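Local coordinates for aerotolerance-related membrane protein (Bacteroides fragilis, PDB 4JDU) that binds calcium through a von Willebrand factor type A domain and is a cell-membrane protein with a presumed role in aerotolerance, at residues A[14-19]-A[115-120]. The protein carries 6 engineered substitutions. Sequence-based numbering, arbitrary orientation. Where two conformers were deposited one is given.
Sequences ALDISN and ITDGEN. With CA (calcium ion), chain C.
The metal-ion-dependent adhesion site (MIDAS) of a von Willebrand A domain, with its DxSxS residues D16, S18 and S20, lies over the contact of D16 with T116, at the C-terminal ends of parallel strands 9-16 and 109-116. Strand pairing sets the geometry: I115 N donates to A14 O, and I115 O accepts from D16 N at 2.9 Å with an N-H...O angle of 168°. L15 CD1 packs on I115 CB at 4.1 Å.

At the strand ends, the D16 carboxylate links the two segments. Its CG lies anti to the backbone N (chi1 -166°), which carries OD2 across to T116 OG1. That hydroxyl donates at 2.6 Å to the anti lone pair of OD2, while OG1 accepts from G118 N, an ST turn. The other oxygen, OD1, is gripped twice within 14-19: by S18 N in an Asx turn and by S18 OG, 2.6 Å away. The same OG binds calcium at 2.3 Å; S20, T89 and two waters are also ligands, one water 2.8 Å from E119 OE2.

D117 OD1 lies 4.0 Å from the ion, beyond direct coordination; OD2 is hydrogen-bonded to S20 OG and salt-bridged to R30. D16 and D117 are therefore second-shell: committing the S18 hydroxyl proton to D16 probably turns its oxygen lone pairs to calcium. D16 OD2 and D117 OD1 are 3.9 Å apart, like charges that calcium and R30 probably offset.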
# COMPACT_ATOMS: atom_id res chain seq x y z
N ALA A 14 -1.65 -0.62 -4.23
CA ALA A 14 -0.22 -0.92 -4.22
C ALA A 14 0.19 -1.25 -2.80
O ALA A 14 0.25 -0.35 -1.95
CB ALA A 14 0.58 0.27 -4.76
N LEU A 15 0.42 -2.53 -2.54
CA LEU A 15 0.68 -3.01 -1.18
C LEU A 15 2.16 -3.26 -0.95
O LEU A 15 2.78 -4.06 -1.65
CB LEU A 15 -0.10 -4.30 -0.92
CG LEU A 15 0.20 -5.04 0.40
CD1 LEU A 15 -0.24 -4.22 1.60
CD2 LEU A 15 -0.53 -6.35 0.37
N ASP A 16 2.71 -2.58 0.05
CA ASP A 16 4.07 -2.80 0.52
C ASP A 16 4.17 -4.18 1.18
O ASP A 16 3.48 -4.44 2.17
CB ASP A 16 4.36 -1.72 1.57
CG ASP A 16 5.83 -1.59 1.92
OD1 ASP A 16 6.57 -2.59 1.86
OD2 ASP A 16 6.24 -0.46 2.29
N ILE A 17 5.00 -5.07 0.63
CA ILE A 17 5.25 -6.36 1.27
C ILE A 17 6.72 -6.52 1.66
O ILE A 17 7.24 -7.63 1.83
CB ILE A 17 4.77 -7.55 0.40
CG1 ILE A 17 5.53 -7.63 -0.92
CG2 ILE A 17 3.26 -7.42 0.16
CD1 ILE A 17 5.31 -8.98 -1.62
N SER A 18 7.38 -5.38 1.85
CA SER A 18 8.77 -5.37 2.29
C SER A 18 8.88 -5.86 3.72
O SER A 18 7.88 -5.94 4.45
CB SER A 18 9.39 -3.97 2.15
OG SER A 18 8.82 -3.03 3.05
N ASN A 19 10.10 -6.17 4.13
CA ASN A 19 10.31 -6.81 5.42
C ASN A 19 9.81 -6.00 6.62
O ASN A 19 9.34 -6.56 7.59
CB ASN A 19 11.78 -7.19 5.60
CG ASN A 19 11.96 -8.65 5.92
OD1 ASN A 19 11.94 -9.05 7.08
ND2 ASN A 19 12.11 -9.47 4.89
N ILE A 115 -0.51 1.30 0.29
CA ILE A 115 -0.59 0.84 1.68
C ILE A 115 0.80 0.44 2.15
O ILE A 115 1.41 -0.49 1.63
CB ILE A 115 -1.59 -0.33 1.82
CG1 ILE A 115 -2.91 0.06 1.14
CG2 ILE A 115 -1.82 -0.67 3.28
CD1 ILE A 115 -3.99 -0.98 1.24
N THR A 116 1.33 1.18 3.12
CA THR A 116 2.75 1.13 3.42
C THR A 116 3.04 1.72 4.79
O THR A 116 2.21 2.44 5.33
CB THR A 116 3.55 1.93 2.34
OG1 THR A 116 4.96 1.83 2.58
CG2 THR A 116 3.14 3.42 2.33
N ASP A 117 4.21 1.42 5.34
CA ASP A 117 4.67 2.10 6.54
C ASP A 117 5.48 3.34 6.16
O ASP A 117 5.96 4.08 7.03
CB ASP A 117 5.46 1.15 7.45
CG ASP A 117 6.60 0.45 6.74
OD1 ASP A 117 7.14 1.02 5.76
OD2 ASP A 117 6.97 -0.65 7.18
N GLY A 118 5.63 3.55 4.86
CA GLY A 118 6.22 4.77 4.35
C GLY A 118 7.71 4.87 4.57
O GLY A 118 8.32 5.89 4.23
N GLU A 119 8.31 3.83 5.14
CA GLU A 119 9.76 3.78 5.29
C GLU A 119 10.40 3.66 3.92
O GLU A 119 11.03 2.65 3.61
CB GLU A 119 10.18 2.59 6.13
CG GLU A 119 10.04 2.81 7.61
CD GLU A 119 11.15 2.15 8.40
OE1 GLU A 119 11.46 2.64 9.50
OE2 GLU A 119 11.70 1.13 7.92
N ASN A 120 10.21 4.69 3.09
CA ASN A 120 10.75 4.71 1.75
C ASN A 120 12.27 4.80 1.82
O ASN A 120 12.81 5.48 2.69
CB ASN A 120 10.19 5.89 0.96
CG ASN A 120 10.46 5.78 -0.53
OD1 ASN A 120 10.62 4.69 -1.07
ND2 ASN A 120 10.50 6.92 -1.21
CA CA C . 9.91 -1.32 4.12
O HOH W 1 11.63 -0.17 5.46
O HOH W 2 11.72 -3.17 4.63